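Local coordinates for protein inositol monophosphatase (Zymomonas mobilis, PDB 4N81) that probably hydrolyses phosphate monoesters such as inositol phosphates with the help of magnesium, as a member of the inositol monophosphatase superfamily, at residues A56-E61 against R81-D86; I117-Q120 against E125-V128. All coordinates share one frame; numbering follows the deposited sequence.

Contact 1 (A56-E61 against R81-D86)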
loop_
_atom_site.group_PDB
_atom_site.type_symbol
_atom_site.label_atom_id
_atom_site.label_comp_id
_atom_site.label_asym_id
_atom_site.label_seq_id
_atom_site.Cartn_x
_atom_site.Cartn_y
_atom_site.Cartn_z
ATOM N N ALA A 56 -8.137 -20.645 -21.277
ATOM C CA ALA A 56 -7.983 -21.946 -21.969
ATOM C C ALA A 56 -8.401 -23.068 -21.032
ATOM O O ALA A 56 -9.080 -24.061 -21.452
ATOM C CB ALA A 56 -6.543 -22.165 -22.422
ATOM N N ILE A 57 -8.031 -22.895 -19.755
ATOM C CA ILE A 57 -8.448 -23.912 -18.792
ATOM C C ILE A 57 -9.975 -23.923 -18.626
ATOM O O ILE A 57 -10.592 -25.000 -18.593
ATOM C CB ILE A 57 -7.774 -23.692 -17.415
ATOM C CG1 ILE A 57 -6.293 -24.039 -17.510
ATOM C CG2 ILE A 57 -8.465 -24.521 -16.307
ATOM C CD1 ILE A 57 -5.481 -23.440 -16.357
ATOM N N LEU A 58 -10.602 -22.742 -18.569
ATOM C CA LEU A 58 -12.051 -22.734 -18.431
ATOM C C LEU A 58 -12.761 -23.336 -19.653
ATOM O O LEU A 58 -13.783 -24.035 -19.521
ATOM C CB LEU A 58 -12.556 -21.311 -18.143
ATOM C CG LEU A 58 -12.262 -20.870 -16.703
ATOM C CD1 LEU A 58 -12.534 -19.390 -16.549
ATOM C CD2 LEU A 58 -13.128 -21.653 -15.716
ATOM N N GLU A 59 -12.195 -23.118 -20.836
ATOM C CA GLU A 59 -12.767 -23.689 -22.048
ATOM C C GLU A 59 -12.650 -25.199 -22.032
ATOM O O GLU A 59 -13.551 -25.905 -22.505
ATOM C CB GLU A 59 -12.091 -23.113 -23.293
ATOM C CG GLU A 59 -12.622 -21.726 -23.680
ATOM C CD GLU A 59 -11.586 -20.857 -24.392
ATOM O OE1 GLU A 59 -11.804 -19.619 -24.479
ATOM O OE2 GLU A 59 -10.553 -21.404 -24.847
ATOM N N GLN A 60 -11.575 -25.729 -21.457
ATOM C CA GLN A 60 -11.561 -27.194 -21.356
ATOM C C GLN A 60 -12.410 -27.798 -20.210
ATOM O O GLN A 60 -13.073 -28.804 -20.413
ATOM C CB GLN A 60 -10.133 -27.757 -21.336
ATOM C CG GLN A 60 -10.105 -29.261 -21.189
ATOM C CD GLN A 60 -8.796 -29.899 -21.630
ATOM O OE1 GLN A 60 -7.716 -29.506 -21.182
ATOM N NE2 GLN A 60 -8.888 -30.891 -22.513
ATOM N N GLU A 61 -12.368 -27.214 -19.011
ATOM C CA GLU A 61 -12.981 -27.836 -17.840
ATOM C C GLU A 61 -14.392 -27.353 -17.555
ATOM O O GLU A 61 -15.128 -28.020 -16.828
ATOM C CB GLU A 61 -12.155 -27.591 -16.574
ATOM C CG GLU A 61 -10.679 -27.787 -16.700
ATOM C CD GLU A 61 -10.298 -29.230 -16.707
ATOM O OE1 GLU A 61 -11.177 -30.095 -16.457
ATOM O OE2 GLU A 61 -9.108 -29.499 -16.973
ATOM N N ARG A 81 -24.404 -19.587 -15.210
ATOM C CA ARG A 81 -23.113 -19.572 -14.473
ATOM C C ARG A 81 -22.029 -18.876 -15.311
ATOM O O ARG A 81 -21.808 -19.250 -16.485
ATOM C CB ARG A 81 -22.623 -21.009 -14.160
ATOM C CG ARG A 81 -23.522 -21.820 -13.192
ATOM C CD ARG A 81 -23.209 -23.344 -13.161
ATOM N NE ARG A 81 -21.779 -23.655 -13.272
ATOM C CZ ARG A 81 -20.982 -24.005 -12.266
ATOM N NH1 ARG A 81 -21.447 -24.109 -11.028
ATOM N NH2 ARG A 81 -19.706 -24.260 -12.499
ATOM N N LEU A 82 -21.321 -17.923 -14.713
ATOM C CA LEU A 82 -20.306 -17.152 -15.439
ATOM C C LEU A 82 -19.055 -17.049 -14.582
ATOM O O LEU A 82 -19.151 -16.707 -13.391
ATOM C CB LEU A 82 -20.773 -15.701 -15.654
ATOM C CG LEU A 82 -22.028 -15.413 -16.480
ATOM C CD1 LEU A 82 -22.253 -13.899 -16.545
ATOM C CD2 LEU A 82 -21.864 -15.990 -17.862
ATOM N N TRP A 83 -17.892 -17.226 -15.193
ATOM C CA TRP A 83 -16.635 -16.921 -14.514
ATOM C C TRP A 83 -16.197 -15.474 -14.792
ATOM O O TRP A 83 -16.285 -15.004 -15.937
ATOM C CB TRP A 83 -15.554 -17.887 -15.003
ATOM C CG TRP A 83 -15.830 -19.296 -14.545
ATOM C CD1 TRP A 83 -16.597 -20.225 -15.162
ATOM C CD2 TRP A 83 -15.372 -19.887 -13.320
ATOM N NE1 TRP A 83 -16.639 -21.392 -14.407
ATOM C CE2 TRP A 83 -15.888 -21.203 -13.272
ATOM C CE3 TRP A 83 -14.580 -19.428 -12.259
ATOM C CZ2 TRP A 83 -15.628 -22.065 -12.211
ATOM C CZ3 TRP A 83 -14.320 -20.284 -11.209
ATOM C CH2 TRP A 83 -14.847 -21.591 -11.191
ATOM N N VAL A 84 -15.707 -14.787 -13.756
ATOM C CA VAL A 84 -15.283 -13.409 -13.897
ATOM C C VAL A 84 -13.820 -13.393 -13.486
ATOM O O VAL A 84 -13.517 -13.802 -12.383
ATOM C CB VAL A 84 -16.110 -12.492 -12.957
ATOM C CG1 VAL A 84 -15.689 -11.012 -13.091
ATOM C CG2 VAL A 84 -17.604 -12.612 -13.267
ATOM N N LEU A 85 -12.922 -12.974 -14.388
ATOM C CA LEU A 85 -11.478 -12.968 -14.118
ATOM C C LEU A 85 -10.914 -11.551 -14.165
ATOM O O LEU A 85 -11.240 -10.782 -15.067
ATOM C CB LEU A 85 -10.757 -13.786 -15.186
ATOM C CG LEU A 85 -11.385 -15.164 -15.444
ATOM C CD1 LEU A 85 -10.666 -15.886 -16.555
ATOM C CD2 LEU A 85 -11.404 -16.013 -14.191
ATOM N N ASP A 86 -10.096 -11.192 -13.186
ATOM C CA ASP A 86 -9.280 -10.001 -13.286
ATOM C C ASP A 86 -7.838 -10.403 -12.927
ATOM O O ASP A 86 -7.519 -10.526 -11.729
ATOM C CB ASP A 86 -9.776 -8.897 -12.336
ATOM C CG ASP A 86 -9.187 -7.519 -12.702
ATOM O OD1 ASP A 86 -8.509 -7.444 -13.754
ATOM O OD2 ASP A 86 -9.413 -6.530 -11.965
#

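Contact 2 (I117-Q120 against E125-V128)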
loop_
_atom_site.group_PDB
_atom_site.type_symbol
_atom_site.label_atom_id
_atom_site.label_comp_id
_atom_site.label_asym_id
_atom_site.label_seq_id
_atom_site.Cartn_x
_atom_site.Cartn_y
_atom_site.Cartn_z
ATOM N N ILE A 117 -12.001 -15.638 -5.186
ATOM C CA ILE A 117 -10.645 -15.724 -4.656
ATOM C C ILE A 117 -9.969 -14.384 -4.929
ATOM O O ILE A 117 -10.130 -13.805 -6.057
ATOM C CB ILE A 117 -9.838 -16.891 -5.339
ATOM C CG1 ILE A 117 -10.333 -18.256 -4.817
ATOM C CG2 ILE A 117 -8.331 -16.769 -5.042
ATOM C CD1 ILE A 117 -9.536 -19.468 -5.341
ATOM N N ILE A 118 -9.249 -13.888 -3.912
ATOM C CA ILE A 118 -8.238 -12.841 -4.115
ATOM C C ILE A 118 -6.897 -13.516 -3.907
ATOM O O ILE A 118 -6.665 -14.105 -2.847
ATOM C CB ILE A 118 -8.300 -11.704 -3.045
ATOM C CG1 ILE A 118 -9.652 -10.924 -3.101
ATOM C CG2 ILE A 118 -7.132 -10.727 -3.261
ATOM C CD1 ILE A 118 -9.975 -10.176 -1.718
ATOM N N ASN A 119 -5.988 -13.394 -4.870
ATOM C CA ASN A 119 -4.669 -13.966 -4.664
ATOM C C ASN A 119 -3.584 -12.949 -4.897
ATOM O O ASN A 119 -3.505 -12.387 -5.992
ATOM C CB ASN A 119 -4.425 -15.145 -5.612
ATOM C CG ASN A 119 -3.112 -15.882 -5.281
ATOM O OD1 ASN A 119 -2.977 -16.434 -4.206
ATOM N ND2 ASN A 119 -2.141 -15.856 -6.204
ATOM N N GLN A 120 -2.713 -12.769 -3.905
ATOM C CA GLN A 120 -1.577 -11.853 -4.058
ATOM C C GLN A 120 -0.426 -12.783 -4.342
ATOM O O GLN A 120 0.043 -13.500 -3.445
ATOM C CB GLN A 120 -1.357 -11.123 -2.696
ATOM C CG GLN A 120 -0.790 -9.679 -2.907
ATOM C CD GLN A 120 0.447 -9.690 -3.803
ATOM O OE1 GLN A 120 1.410 -10.408 -3.535
ATOM N NE2 GLN A 120 0.417 -8.916 -4.867
ATOM N N GLU A 125 -0.619 -14.575 -0.510
ATOM C CA GLU A 125 -1.721 -14.381 0.408
ATOM C C GLU A 125 -2.972 -14.627 -0.424
ATOM O O GLU A 125 -3.201 -13.932 -1.436
ATOM C CB GLU A 125 -1.718 -12.919 0.859
ATOM C CG GLU A 125 -0.379 -12.539 1.545
ATOM C CD GLU A 125 -0.347 -11.068 2.027
ATOM O OE1 GLU A 125 -0.182 -10.826 3.256
ATOM O OE2 GLU A 125 -0.464 -10.180 1.154
ATOM N N ARG A 126 -3.812 -15.546 0.051
ATOM C CA ARG A 126 -4.961 -15.966 -0.726
ATOM C C ARG A 126 -6.221 -16.009 0.149
ATOM O O ARG A 126 -6.267 -16.733 1.167
ATOM C CB ARG A 126 -4.718 -17.353 -1.341
ATOM C CG ARG A 126 -5.904 -17.796 -2.233
ATOM C CD ARG A 126 -5.582 -19.087 -3.051
ATOM N NE ARG A 126 -4.459 -18.839 -3.952
ATOM C CZ ARG A 126 -3.973 -19.715 -4.837
ATOM N NH1 ARG A 126 -4.510 -20.931 -4.979
ATOM N NH2 ARG A 126 -2.937 -19.356 -5.589
ATOM N N TRP A 127 -7.205 -15.200 -0.235
ATOM C CA TRP A 127 -8.523 -15.188 0.408
ATOM C C TRP A 127 -9.478 -16.032 -0.446
ATOM O O TRP A 127 -9.484 -15.850 -1.662
ATOM C CB TRP A 127 -9.065 -13.753 0.357
ATOM C CG TRP A 127 -8.426 -12.758 1.290
ATOM C CD1 TRP A 127 -8.912 -12.361 2.538
ATOM C CD2 TRP A 127 -7.214 -12.023 1.068
ATOM N NE1 TRP A 127 -8.029 -11.441 3.100
ATOM C CE2 TRP A 127 -7.007 -11.191 2.211
ATOM C CE3 TRP A 127 -6.256 -12.003 0.034
ATOM C CZ2 TRP A 127 -5.919 -10.290 2.302
ATOM C CZ3 TRP A 127 -5.165 -11.122 0.135
ATOM C CH2 TRP A 127 -5.009 -10.272 1.258
ATOM N N VAL A 128 -10.277 -16.919 0.174
ATOM C CA VAL A 128 -11.255 -17.709 -0.576
ATOM C C VAL A 128 -12.609 -17.563 0.109
ATOM O O VAL A 128 -12.730 -17.869 1.309
ATOM C CB VAL A 128 -10.902 -19.206 -0.556
ATOM C CG1 VAL A 128 -11.906 -19.997 -1.433
ATOM C CG2 VAL A 128 -9.455 -19.393 -1.044
#

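Contact 1 (A56-E61 against R81-D86)
From the last turn of helix 42-61, Leu58 reaches Trp83 and Leu85 on strand 81-86, a strand that ends at Asp86, a predicted magnesium ligand. The same leucine also packs on Leu12 of helix 7-24. With CG anti to the carbonyl carbon (chi1 -74°) and the chain extended at chi2, the fork of Leu58 is carried toward Trp83 and Leu85. Leu58 CD2 sits over one face of the Trp83 indole, 3.6 Å from the centroid of the five-membered ring and 2° off the ring normal, a clean CH-pi contact. The other methyl, Leu58 CD1, meets the root of the same side chain, 3.7 Å from Trp83 CB. Leu58 CD1 also touches Leu85 CD1 at 4.0 Å. The indole is held at its polar edge as well, Trp83 NE1 bonding to Asp65. Were Trp83 replaced by an alanine, Leu58 CD2 would probably lose the ring face it rests on and Asp65 the indole N-H. No hydrogen bond crosses between the segments: helix and strand meet through buried apolar groups alone, and the one polar group of the side chains that touch, the indole N-H, is satisfied by Asp65.

Contact 2 (I117-Q120 against E125-V128)
A two-stranded antiparallel beta hairpin, strands 112-120 and 125-130 within the large mixed sheet, is joined here through Ile117 to Gln120 and Glu125 to Val128. The strand directions are 179° apart. Ile118 with Trp127 and Gln120 with Glu125 are hydrogen-bonded pairs; Ile117 with Val128 and Asn119 with Arg126 are non-hydrogen-bonded. Trp127 N gives to Ile118 O at 2.9 Å and Ile118 N to Trp127 O at 3.0 Å, while near the turn Gln120 N reaches Glu125 O at 2.8 Å. On the face of Ile118 and Trp127, Ile118 CG2 touches ring atom CE3 of Trp127 at 3.6 Å, and Ile118 CD1 lies over the indole toward its rim. Helix 214-220 packs on both through Ile217, and Phe137 and Tyr188 meet the indole edge-to-face. Gln120 and Glu125 run side by side on this face; Gln120 NE2 bonds to Phe101 O, and the Glu125 carboxylate to Tyr188 OH and, in a salt bridge, to Arg29 of the second subunit. On the opposite face, that of Ile117, Asn119, Arg126 and Val128, Ile117 CG1 meets Val128 CG2 at 4.0 Å, beside helix 7-24. Arg126 NH2 forms a salt bridge with Asp18, and NH1 a hydrogen bond with His14. A chi1 of -172° carries the Asn119 amide toward Arg126. Its OD1 lies in the guanidinium plane, although the two groups are turned 78° apart: Arg126 NE donates to Asn119 OD1 at 2.8 Å from above the carbonyl plane, and Arg126 NH2 adds a weak bond to that oxygen at 3.2 Å.

How the contacts relate
Both contacts are buried and reach the same mixed sheet, where strand 102-109 lies between strands 81-86 and 112-120. Contact 2 is nearer the middle of the molecule, its centre about 10 Å from the centre of the chain against about 17 Å for contact 1, yet its Arg126 and Val128 are partly exposed. Contact 1 lays a helix on the sheet by apolar side chains alone, whereas contact 2 joins neighbouring strands by backbone bonds and adds a polar pair. Helix 7-24 packs against both, with Leu12 on Leu58 and Ala13 on Ile117. Strand 81-86 ends at Asp86, a predicted magnesium ligand, while the Ile118 side chain lies about 7 Å from that of Asp89, another.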